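Local coordinates for Endonuclease/exonuclease/phosphatase (Beutenbergia cavernae DSM 12333, PDB 4RUW), which belongs to the endonuclease/exonuclease/phosphatase family, joining a DNase I-like domain that holds a zinc ion to an immunoglobulin-like beta sandwich domain, at residues R338-G343 with A432-T437; L363-N368 with R392-S397; G370-D375 with T399-C404; T377-V382 with A421-A426. All coordinates share one frame; numbering follows the deposited sequence.

Overall arrangement
All four contacts lie in the immunoglobulin-like domain, a sandwich of two four-stranded antiparallel sheets. Contacts 1 and 2 both pack one sheet on the other. Contact 2 is buried, with valine and leucine methyls packed together and one carboxylate that accepts from a backbone NH; contact 1, about 12 Å away between centres, packs the outermost strands 334-342 and 430-437 against each other and is more polar, with arginines, a glutamate and bridging waters. Contact 4, also buried, is backbone pairing within one sheet and touches contact 1. Contact 3 joins two partly buried loops beside helix 266-270, chiefly through backbone carbonyls, and meets contact 2 where Lys367 bridges to Asp374 and Asp375.

Contact 1. Residues R338-G343 with A432-T437; sequences RTVLAG and ASRTET
Val340 meets Arg434 and Glu436 where two outermost strands of an immunoglobulin-like beta sandwich, one from each sheet, face each other. Their segment axes approach to 7.2 Å at 168°, nearly antiparallel, and side chains and waters, not backbone-to-backbone bonds, bridge the gap. The tight part is centred on Val340: CG1 of Val340 lies 3.6 Å from Arg434 CG, while its CG2 lies 3.7 Å from Glu436 CD. Val340 also touches Ala421 of the strand beside 432-437. Toward Arg338 the contact is looser and wetter. Arg338 NH2 forms a salt bridge to Glu436 OE1 (3.1 Å), that oxygen lying in the guanidinium plane at its edge although the two flat groups stand 82° apart; Thr437 O lies over a face of that guanidinium. One water links Thr339 O to Glu436 OE1, and a second links Leu341 N to OE2. At the other end the Arg434 chain leaves with CG anti to the backbone N (chi1 179°) and bends at chi3, which brings NH1 between two carbonyls. Arg434 NH1 reaches Leu341 O at 2.7 Å from above the carbonyl plane, and Gly343 O at 3.0 Å within it.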
loop_
_atom_site.group_PDB
_atom_site.type_symbol
_atom_site.label_atom_id
_atom_site.label_comp_id
_atom_site.label_asym_id
_atom_site.label_seq_id
_atom_site.Cartn_x
_atom_site.Cartn_y
_atom_site.Cartn_z
ATOM N N ARG A 338 -5.289 16.449 -7.530
ATOM C CA ARG A 338 -5.221 16.045 -8.924
ATOM C C ARG A 338 -3.952 15.261 -9.211
ATOM O O ARG A 338 -2.870 15.591 -8.718
ATOM C CB ARG A 338 -5.304 17.263 -9.850
ATOM C CG ARG A 338 -5.335 16.897 -11.335
ATOM C CD ARG A 338 -5.823 18.052 -12.193
ATOM N NE ARG A 338 -7.203 18.399 -11.878
ATOM C CZ ARG A 338 -8.263 17.884 -12.494
ATOM N NH1 ARG A 338 -9.479 18.254 -12.135
ATOM N NH2 ARG A 338 -8.103 17.000 -13.470
ATOM N N THR A 339 -4.097 14.217 -10.015
ATOM C CA THR A 339 -2.978 13.437 -10.516
ATOM C C THR A 339 -2.856 13.634 -12.014
ATOM O O THR A 339 -3.851 13.577 -12.739
ATOM C CB THR A 339 -3.199 11.948 -10.257
ATOM O OG1 THR A 339 -3.269 11.729 -8.848
ATOM C CG2 THR A 339 -2.063 11.111 -10.842
ATOM N N VAL A 340 -1.639 13.899 -12.473
ATOM C CA VAL A 340 -1.352 13.874 -13.897
ATOM C C VAL A 340 -0.264 12.824 -14.115
ATOM O O VAL A 340 0.815 12.900 -13.525
ATOM C CB VAL A 340 -0.916 15.255 -14.433
ATOM C CG1 VAL A 340 -0.657 15.175 -15.927
ATOM C CG2 VAL A 340 -1.989 16.300 -14.128
ATOM N N LEU A 341 -0.572 11.811 -14.916
ATOM C CA LEU A 341 0.381 10.745 -15.197
ATOM C C LEU A 341 1.442 11.230 -16.170
ATOM O O LEU A 341 1.194 12.141 -16.961
ATOM C CB LEU A 341 -0.330 9.524 -15.772
ATOM C CG LEU A 341 -1.392 8.881 -14.879
ATOM C CD1 LEU A 341 -2.060 7.743 -15.619
ATOM C CD2 LEU A 341 -0.762 8.379 -13.591
ATOM N N ALA A 342 2.613 10.607 -16.104
ATOM C CA ALA A 342 3.745 10.993 -16.938
ATOM C C ALA A 342 4.095 9.910 -17.946
ATOM O O ALA A 342 3.923 8.717 -17.679
ATOM C CB ALA A 342 4.955 11.297 -16.061
ATOM N N GLY A 343 4.606 10.330 -19.099
ATOM C CA GLY A 343 4.993 9.409 -20.153
ATOM C C GLY A 343 3.929 9.300 -21.224
ATOM O O GLY A 343 2.770 9.637 -20.996
ATOM N N ALA A 432 7.660 13.336 -23.473
ATOM C CA ALA A 432 6.208 13.310 -23.371
ATOM C C ALA A 432 5.758 14.425 -22.448
ATOM O O ALA A 432 6.474 14.784 -21.517
ATOM C CB ALA A 432 5.733 11.964 -22.836
ATOM N N SER A 433 4.565 14.951 -22.700
ATOM C CA SER A 433 3.987 15.990 -21.866
ATOM C C SER A 433 2.479 15.812 -21.792
ATOM O O SER A 433 1.831 15.485 -22.789
ATOM C CB SER A 433 4.318 17.372 -22.431
ATOM O OG SER A 433 3.657 18.397 -21.707
ATOM N N ARG A 434 1.927 16.038 -20.607
ATOM C CA ARG A 434 0.493 15.968 -20.376
ATOM C C ARG A 434 0.127 17.139 -19.472
ATOM O O ARG A 434 0.804 17.367 -18.460
ATOM C CB ARG A 434 0.171 14.628 -19.708
ATOM C CG ARG A 434 -1.257 14.392 -19.366
ATOM C CD ARG A 434 -1.469 12.970 -18.875
ATOM N NE ARG A 434 -1.416 11.996 -19.965
ATOM C CZ ARG A 434 -0.377 11.211 -20.246
ATOM N NH1 ARG A 434 0.733 11.258 -19.514
ATOM N NH2 ARG A 434 -0.450 10.363 -21.266
ATOM N N THR A 435 -0.929 17.863 -19.820
ATOM C CA THR A 435 -1.350 19.016 -19.042
ATOM C C THR A 435 -2.852 18.962 -18.782
ATOM O O THR A 435 -3.627 18.568 -19.664
ATOM C CB THR A 435 -1.008 20.343 -19.773
ATOM O OG1 THR A 435 0.376 20.346 -20.135
ATOM C CG2 THR A 435 -1.307 21.548 -18.883
ATOM N N GLU A 436 -3.255 19.339 -17.568
ATOM C CA GLU A 436 -4.666 19.385 -17.204
ATOM C C GLU A 436 -4.933 20.668 -16.419
ATOM O O GLU A 436 -4.192 20.994 -15.482
ATOM C CB GLU A 436 -5.038 18.170 -16.346
ATOM C CG GLU A 436 -4.854 16.826 -17.052
ATOM C CD GLU A 436 -5.073 15.631 -16.143
ATOM O OE1 GLU A 436 -5.825 15.764 -15.152
ATOM O OE2 GLU A 436 -4.471 14.563 -16.417
ATOM N N THR A 437 -5.975 21.407 -16.794
ATOM C CA THR A 437 -6.377 22.565 -15.999
ATOM C C THR A 437 -6.961 22.105 -14.670
ATOM O O THR A 437 -7.429 20.975 -14.545
ATOM C CB THR A 437 -7.410 23.444 -16.726
ATOM O OG1 THR A 437 -8.453 22.618 -17.259
ATOM C CG2 THR A 437 -6.752 24.218 -17.854
HETATM O O HOH W 1 -6.280 13.534 -13.745
HETATM O O HOH W 2 -3.300 11.769 -15.978
#

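Contact 2. Residues L363-N368 with R392-S397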
loop_
_atom_site.group_PDB
_atom_site.type_symbol
_atom_site.label_atom_id
_atom_site.label_comp_id
_atom_site.label_asym_id
_atom_site.label_seq_id
_atom_site.Cartn_x
_atom_site.Cartn_y
_atom_site.Cartn_z
ATOM N N LEU A 363 3.156 19.135 -3.890
ATOM C CA LEU A 363 3.372 18.435 -5.145
ATOM C C LEU A 363 4.278 17.242 -4.878
ATOM O O LEU A 363 5.404 17.410 -4.396
ATOM C CB LEU A 363 4.024 19.386 -6.146
ATOM C CG LEU A 363 4.038 19.113 -7.645
ATOM C CD1 LEU A 363 2.694 18.600 -8.108
ATOM C CD2 LEU A 363 4.393 20.392 -8.393
ATOM N N SER A 364 3.766 16.043 -5.151
ATOM C CA SER A 364 4.538 14.813 -5.042
ATOM C C SER A 364 4.795 14.284 -6.451
ATOM O O SER A 364 3.850 14.026 -7.204
ATOM C CB SER A 364 3.772 13.773 -4.223
ATOM O OG SER A 364 4.434 12.514 -4.252
ATOM N N VAL A 365 6.065 14.144 -6.812
ATOM C CA VAL A 365 6.446 13.797 -8.168
ATOM C C VAL A 365 7.252 12.517 -8.125
ATOM O O VAL A 365 8.227 12.396 -7.370
ATOM C CB VAL A 365 7.252 14.920 -8.834
ATOM C CG1 VAL A 365 7.591 14.558 -10.270
ATOM C CG2 VAL A 365 6.468 16.202 -8.791
ATOM N N CYS A 366 6.860 11.574 -8.968
ATOM C CA CYS A 366 7.446 10.254 -8.928
ATOM C C CYS A 366 7.840 9.757 -10.307
ATOM O O CYS A 366 7.004 9.686 -11.210
ATOM C CB CYS A 366 6.448 9.285 -8.306
ATOM S SG CYS A 366 6.919 7.582 -8.497
ATOM N N LYS A 367 9.120 9.428 -10.462
ATOM C CA LYS A 367 9.596 8.716 -11.639
ATOM C C LYS A 367 9.449 7.226 -11.343
ATOM O O LYS A 367 10.122 6.689 -10.458
ATOM C CB LYS A 367 11.057 9.047 -11.939
ATOM C CG LYS A 367 11.634 8.188 -13.061
ATOM C CD LYS A 367 13.103 8.485 -13.319
ATOM C CE LYS A 367 13.695 7.494 -14.303
ATOM N NZ LYS A 367 15.152 7.729 -14.529
ATOM N N ASN A 368 8.555 6.561 -12.065
ATOM C CA ASN A 368 8.296 5.153 -11.809
ATOM C C ASN A 368 8.872 4.304 -12.923
ATOM O O ASN A 368 8.151 3.677 -13.697
ATOM C CB ASN A 368 6.803 4.894 -11.629
ATOM C CG ASN A 368 6.534 3.615 -10.873
ATOM O OD1 ASN A 368 7.255 3.285 -9.928
ATOM N ND2 ASN A 368 5.521 2.874 -11.297
ATOM N N ARG A 392 5.853 26.909 -10.209
ATOM C CA ARG A 392 6.798 26.065 -9.492
ATOM C C ARG A 392 7.025 24.803 -10.298
ATOM O O ARG A 392 6.110 24.306 -10.954
ATOM C CB ARG A 392 6.291 25.719 -8.093
ATOM C CG ARG A 392 7.312 24.955 -7.251
ATOM C CD ARG A 392 6.897 24.856 -5.797
ATOM N NE ARG A 392 6.915 26.157 -5.141
ATOM C CZ ARG A 392 7.918 26.608 -4.393
ATOM N NH1 ARG A 392 9.003 25.866 -4.211
ATOM N NH2 ARG A 392 7.838 27.807 -3.829
ATOM N N THR A 393 8.254 24.304 -10.244
ATOM C CA THR A 393 8.671 23.100 -10.942
ATOM C C THR A 393 9.246 22.124 -9.925
ATOM O O THR A 393 10.053 22.517 -9.077
ATOM C CB THR A 393 9.736 23.441 -11.995
ATOM O OG1 THR A 393 9.184 24.368 -12.938
ATOM C CG2 THR A 393 10.199 22.194 -12.724
ATOM N N VAL A 394 8.805 20.868 -9.979
ATOM C CA VAL A 394 9.319 19.834 -9.093
ATOM C C VAL A 394 9.679 18.627 -9.946
ATOM O O VAL A 394 8.882 18.188 -10.781
ATOM C CB VAL A 394 8.289 19.460 -8.007
ATOM C CG1 VAL A 394 8.806 18.331 -7.131
ATOM C CG2 VAL A 394 7.945 20.683 -7.155
ATOM N N THR A 395 10.884 18.102 -9.749
ATOM C CA THR A 395 11.404 17.049 -10.608
ATOM C C THR A 395 11.826 15.833 -9.789
ATOM O O THR A 395 12.355 15.972 -8.684
ATOM C CB THR A 395 12.605 17.564 -11.433
ATOM O OG1 THR A 395 12.212 18.731 -12.161
ATOM C CG2 THR A 395 13.104 16.508 -12.418
ATOM N N ASP A 396 11.580 14.641 -10.328
ATOM C CA ASP A 396 12.085 13.413 -9.732
ATOM C C ASP A 396 12.942 12.657 -10.738
ATOM O O ASP A 396 12.509 12.393 -11.862
ATOM C CB ASP A 396 10.925 12.532 -9.273
ATOM C CG ASP A 396 11.371 11.420 -8.346
ATOM O OD1 ASP A 396 12.185 11.686 -7.447
ATOM O OD2 ASP A 396 10.914 10.274 -8.505
ATOM N N SER A 397 14.162 12.314 -10.341
ATOM C CA SER A 397 15.013 11.487 -11.187
ATOM C C SER A 397 15.350 10.194 -10.449
ATOM O O SER A 397 14.681 9.839 -9.486
ATOM C CB SER A 397 16.273 12.243 -11.603
ATOM O OG SER A 397 16.965 12.727 -10.475
#
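Asp396, Val394 and Val365 lose the most surface here; Asp396 makes the polar part and the two valines the apolar part. Asp396 turns CG anti to its own backbone N (chi1 -166°), which carries the carboxylate across to the opposing strand. There Asp396 OD2 accepts from Lys367 N at 2.8 Å, with an N-H...O angle of 175°, through the anti lone pair, the one facing away from OD1. Behind it Asp396 CB presses on Val365 O at 3.3 Å. The other oxygen, OD1, is held by the hydroxyl of Thr405, so both ends of this buried carboxylate are tied down. Val394 supplies the apolar part with both methyls: Val394 CG1 lies 3.6 Å from Val365 CG2, the two side chains crossing at a slant, and Val394 CG2 lies 3.8 Å from Leu363 CD2, these two passing in opposite directions. The segments belong to different sheets of the immunoglobulin-like sandwich, and their axes cross at -32° with a closest approach of 6.0 Å, close for facing sheets, which is how the short Asp396 side chain can reach a backbone NH of the other sheet. Val365 reaches further into the facing sheet, touching Val379 and Ala381. Beyond its gripped NH, the extended Lys367 chain lays CD 4.0 Å from Ser397 C, while its amino group continues to Gly398 O, Thr377 O and salt bridges with Asp374 and Asp375.

Contact 3. Residues G370-D375 with T399-C404; sequences GQADDD and TSRDRC
Arg401 lies across the backbone of Gln371 and Ala372. Arg401 CB is 4.0 Å from Gln371 O; CG closes on the same oxygen, and Arg401 CD comes nearest it at 3.2 Å. NE passes close to that oxygen without a hydrogen bond and pairs instead with Asp292. Extended from CG to NE, the chain carries the guanidinium over the Gln371-Ala372 peptide, with Ala372 N 3.7 Å from the Arg401 guanidinium plane and over its centre. At the tip Arg401 NH1 packs on Ala372 CB at 3.6 Å, whereas NH2 bonds to Ser288. Backbone carbonyls provide the anchoring beneath. Gly370 O takes two hydrogen bonds from one residue: Ser400 OG donates at 2.7 Å in the carbonyl plane, and Ser400 N at 3.1 Å from 45° out of it. Thr399 OG1 donates to Gln371 O at 2.8 Å and accepts from Arg401 N, an ST turn within the type I beta turn of Thr399 to Asp402. These loops follow strands 360-367 and 390-396, one from each sheet of the immunoglobulin-like sandwich; Ser400 and Cys404 touch helix 266-270, and Cys404 is the disulfide partner of Cys366 on strand 360-367, both cysteines modelled in two conformers.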
loop_
_atom_site.group_PDB
_atom_site.type_symbol
_atom_site.label_atom_id
_atom_site.label_comp_id
_atom_site.label_asym_id
_atom_site.label_seq_id
_atom_site.Cartn_x
_atom_site.Cartn_y
_atom_site.Cartn_z
ATOM N N GLY A 370 12.731 2.168 -14.021
ATOM C CA GLY A 370 14.046 1.679 -13.664
ATOM C C GLY A 370 14.075 0.984 -12.319
ATOM O O GLY A 370 13.243 1.246 -11.448
ATOM N N GLN A 371 15.051 0.100 -12.157
ATOM C CA GLN A 371 15.265 -0.594 -10.900
ATOM C C GLN A 371 16.687 -0.321 -10.412
ATOM O O GLN A 371 16.914 0.629 -9.672
ATOM C CB GLN A 371 14.935 -2.084 -11.054
ATOM C CG GLN A 371 13.423 -2.331 -11.033
ATOM C CD GLN A 371 12.944 -3.422 -11.980
ATOM O OE1 GLN A 371 13.732 -4.195 -12.521
ATOM N NE2 GLN A 371 11.630 -3.488 -12.174
ATOM N N ALA A 372 17.653 -1.118 -10.850
ATOM C CA ALA A 372 19.034 -0.916 -10.435
ATOM C C ALA A 372 19.696 0.253 -11.158
ATOM O O ALA A 372 20.587 0.904 -10.608
ATOM C CB ALA A 372 19.846 -2.180 -10.643
ATOM N N ASP A 373 19.253 0.518 -12.384
ATOM C CA ASP A 373 19.971 1.425 -13.271
ATOM C C ASP A 373 19.141 2.635 -13.699
ATOM O O ASP A 373 18.007 2.509 -14.157
ATOM C CB ASP A 373 20.487 0.662 -14.492
ATOM C CG ASP A 373 21.443 -0.458 -14.115
ATOM O OD1 ASP A 373 22.438 -0.188 -13.413
ATOM O OD2 ASP A 373 21.198 -1.612 -14.518
ATOM N N ASP A 374 19.732 3.811 -13.524
ATOM C CA ASP A 374 19.112 5.083 -13.872
ATOM C C ASP A 374 19.418 5.415 -15.331
ATOM O O ASP A 374 20.583 5.556 -15.707
ATOM C CB ASP A 374 19.688 6.154 -12.946
ATOM C CG ASP A 374 19.041 7.515 -13.113
ATOM O OD1 ASP A 374 18.268 7.735 -14.073
ATOM O OD2 ASP A 374 19.331 8.381 -12.259
ATOM N N ASP A 375 18.376 5.545 -16.148
ATOM C CA ASP A 375 18.553 5.832 -17.573
ATOM C C ASP A 375 18.712 7.323 -17.870
ATOM O O ASP A 375 18.807 7.731 -19.027
ATOM C CB ASP A 375 17.416 5.227 -18.413
ATOM C CG ASP A 375 16.046 5.835 -18.107
ATOM O OD1 ASP A 375 15.950 6.793 -17.309
ATOM O OD2 ASP A 375 15.053 5.354 -18.693
ATOM N N THR A 399 15.588 6.121 -9.922
ATOM C CA THR A 399 14.802 4.961 -10.350
ATOM C C THR A 399 13.677 4.713 -9.358
ATOM O O THR A 399 13.546 5.425 -8.362
ATOM C CB THR A 399 15.639 3.663 -10.439
ATOM O OG1 THR A 399 15.909 3.178 -9.118
ATOM C CG2 THR A 399 16.945 3.880 -11.202
ATOM N N SER A 400 12.878 3.681 -9.606
ATOM C CA SER A 400 11.819 3.315 -8.677
ATOM C C SER A 400 12.332 2.926 -7.288
ATOM O O SER A 400 11.560 2.871 -6.336
ATOM C CB SER A 400 10.978 2.176 -9.250
ATOM O OG SER A 400 11.709 0.963 -9.290
ATOM N N ARG A 401 13.624 2.645 -7.167
ATOM C CA ARG A 401 14.201 2.331 -5.858
ATOM C C ARG A 401 14.417 3.561 -4.978
ATOM O O ARG A 401 14.711 3.430 -3.790
ATOM C CB ARG A 401 15.515 1.573 -6.013
ATOM C CG ARG A 401 15.344 0.199 -6.628
ATOM C CD ARG A 401 16.666 -0.526 -6.692
ATOM N NE ARG A 401 16.522 -1.840 -7.297
ATOM C CZ ARG A 401 17.537 -2.665 -7.527
ATOM N NH1 ARG A 401 18.771 -2.295 -7.211
ATOM N NH2 ARG A 401 17.319 -3.850 -8.074
ATOM N N ASP A 402 14.267 4.749 -5.561
ATOM C CA ASP A 402 14.554 5.996 -4.866
ATOM C C ASP A 402 13.284 6.723 -4.448
ATOM O O ASP A 402 12.256 6.662 -5.130
ATOM C CB ASP A 402 15.395 6.915 -5.754
ATOM C CG ASP A 402 16.664 6.258 -6.234
ATOM O OD1 ASP A 402 17.278 5.503 -5.451
ATOM O OD2 ASP A 402 17.033 6.483 -7.404
ATOM N N ARG A 403 13.384 7.424 -3.326
ATOM C CA ARG A 403 12.305 8.211 -2.758
ATOM C C ARG A 403 11.764 9.222 -3.769
ATOM O O ARG A 403 12.529 9.787 -4.546
ATOM C CB ARG A 403 12.874 8.937 -1.537
ATOM C CG ARG A 403 11.907 9.765 -0.733
ATOM C CD ARG A 403 12.623 10.341 0.469
ATOM N NE ARG A 403 11.746 11.233 1.217
ATOM C CZ ARG A 403 12.099 11.885 2.317
ATOM N NH1 ARG A 403 13.326 11.754 2.800
ATOM N NH2 ARG A 403 11.223 12.672 2.925
ATOM N N CYS A 404 10.443 9.438 -3.741
ATOM C CA CYS A 404 9.765 10.473 -4.538
ATOM C C CYS A 404 10.204 11.876 -4.117
ATOM O O CYS A 404 10.789 12.062 -3.048
ATOM C CB CYS A 404 8.236 10.395 -4.370
ATOM S SG CYS A 404 7.344 9.037 -5.189
#

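Contact 4. Residues T377-V382 with A421-A426; sequences TAVRAV and ACLVGA
Val379 and Leu423 face each other across two antiparallel strands in one sheet of the immunoglobulin-like beta sandwich. Their side chains cross at about a right angle, with Val379 CG2 4.1 Å from Leu423 CD1. The pair is a non-hydrogen-bonded one, as is Ala381 with Ala421, and all four side chains lie on the face turned to the other sheet, where Val379 and Ala381 both touch Val365. Leu423 departs from a simple cross-strand pairing: CG stands anti to its backbone N (chi1 -178°), and Leu423 CD1 reaches diagonally to Thr377 CB at 4.0 Å, the two side chains meeting at a slant. Thr377 points its hydroxyl to Asp375.

The opposite face carries Ala378, Arg380, Cys422 and Val424. Here the main approach is again diagonal, since Arg380 slants across Val424 and lays its guanidinium partly over it. The bend at chi3 (-61°) folds the arginine back, so Val424 CG2 sits 3.9 Å above the guanidinium plane, toward its rim. Arg380 NE is meanwhile held by the hydroxyl of Thr395 on strand 390-396, the neighbour on the far side, which helps hold the turn of the group.

Backbone bonds set this register. Ala378 and Val424 exchange two, as do Arg380 and Cys422, and the segment axes run at 150° with a closest approach of 4.7 Å. Between these pairs the carbonyls also receive CA-H groups: Val379 CA lies 3.3 Å from Cys422 O, the oxygen that accepts from Arg380 N.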
loop_
_atom_site.group_PDB
_atom_site.type_symbol
_atom_site.label_atom_id
_atom_site.label_comp_id
_atom_site.label_asym_id
_atom_site.label_seq_id
_atom_site.Cartn_x
_atom_site.Cartn_y
_atom_site.Cartn_z
ATOM N N THR A 377 16.571 9.683 -17.450
ATOM C CA THR A 377 15.316 10.398 -17.643
ATOM C C THR A 377 14.804 10.929 -16.309
ATOM O O THR A 377 15.212 10.473 -15.237
ATOM C CB THR A 377 14.221 9.534 -18.305
ATOM O OG1 THR A 377 13.871 8.444 -17.442
ATOM C CG2 THR A 377 14.683 9.006 -19.661
ATOM N N ALA A 378 13.913 11.908 -16.371
ATOM C CA ALA A 378 13.323 12.465 -15.163
ATOM C C ALA A 378 11.848 12.727 -15.403
ATOM O O ALA A 378 11.424 12.936 -16.539
ATOM C CB ALA A 378 14.027 13.760 -14.775
ATOM N N VAL A 379 11.064 12.698 -14.330
ATOM C CA VAL A 379 9.681 13.158 -14.402
ATOM C C VAL A 379 9.615 14.556 -13.802
ATOM O O VAL A 379 10.088 14.792 -12.685
ATOM C CB VAL A 379 8.690 12.179 -13.723
ATOM C CG1 VAL A 379 7.303 12.801 -13.616
ATOM C CG2 VAL A 379 8.641 10.868 -14.507
ATOM N N ARG A 380 9.068 15.490 -14.569
ATOM C CA ARG A 380 9.021 16.879 -14.141
ATOM C C ARG A 380 7.581 17.356 -14.100
ATOM O O ARG A 380 6.806 17.115 -15.027
ATOM C CB ARG A 380 9.852 17.749 -15.084
ATOM C CG ARG A 380 9.790 19.234 -14.797
ATOM C CD ARG A 380 10.877 19.953 -15.574
ATOM N NE ARG A 380 12.191 19.456 -15.175
ATOM C CZ ARG A 380 13.252 19.404 -15.975
ATOM N NH1 ARG A 380 13.164 19.822 -17.232
ATOM N NH2 ARG A 380 14.403 18.926 -15.515
ATOM N N ALA A 381 7.221 18.004 -13.002
ATOM C CA ALA A 381 5.907 18.600 -12.852
ATOM C C ALA A 381 6.042 20.108 -12.827
ATOM O O ALA A 381 6.924 20.652 -12.156
ATOM C CB ALA A 381 5.253 18.129 -11.576
ATOM N N VAL A 382 5.176 20.779 -13.576
ATOM C CA VAL A 382 5.158 22.231 -13.578
ATOM C C VAL A 382 3.744 22.734 -13.314
ATOM O O VAL A 382 2.800 22.369 -14.030
ATOM C CB VAL A 382 5.668 22.810 -14.921
ATOM C CG1 VAL A 382 5.784 24.331 -14.841
ATOM C CG2 VAL A 382 7.012 22.198 -15.300
ATOM N N ALA A 421 2.770 17.377 -16.420
ATOM C CA ALA A 421 3.735 16.351 -16.050
ATOM C C ALA A 421 4.424 15.876 -17.317
ATOM O O ALA A 421 3.767 15.524 -18.300
ATOM C CB ALA A 421 3.052 15.185 -15.355
ATOM N N CYS A 422 5.754 15.859 -17.282
ATOM C CA CYS A 422 6.555 15.483 -18.436
ATOM C C CYS A 422 7.528 14.362 -18.119
ATOM O O CYS A 422 7.964 14.199 -16.980
ATOM C CB CYS A 422 7.377 16.672 -18.927
ATOM S SG CYS A 422 6.425 18.051 -19.533
ATOM N N LEU A 423 7.876 13.599 -19.148
ATOM C CA LEU A 423 9.028 12.727 -19.085
ATOM C C LEU A 423 10.121 13.448 -19.865
ATOM O O LEU A 423 9.934 13.794 -21.035
ATOM C CB LEU A 423 8.726 11.372 -19.715
ATOM C CG LEU A 423 9.886 10.376 -19.634
ATOM C CD1 LEU A 423 10.216 10.015 -18.185
ATOM C CD2 LEU A 423 9.583 9.127 -20.450
ATOM N N VAL A 424 11.241 13.705 -19.197
ATOM C CA VAL A 424 12.336 14.457 -19.779
ATOM C C VAL A 424 13.491 13.511 -20.038
ATOM O O VAL A 424 13.867 12.728 -19.165
ATOM C CB VAL A 424 12.800 15.585 -18.838
ATOM C CG1 VAL A 424 13.834 16.457 -19.533
ATOM C CG2 VAL A 424 11.613 16.422 -18.394
ATOM N N GLY A 425 14.039 13.566 -21.245
ATOM C CA GLY A 425 15.150 12.705 -21.604
ATOM C C GLY A 425 16.431 13.148 -20.931
ATOM O O GLY A 425 16.503 14.245 -20.373
ATOM N N ALA A 426 17.447 12.292 -20.981
ATOM C CA ALA A 426 18.726 12.594 -20.350
ATOM C C ALA A 426 19.359 13.848 -20.949
ATOM O O ALA A 426 20.061 14.586 -20.260
ATOM C CB ALA A 426 19.673 11.402 -20.467
#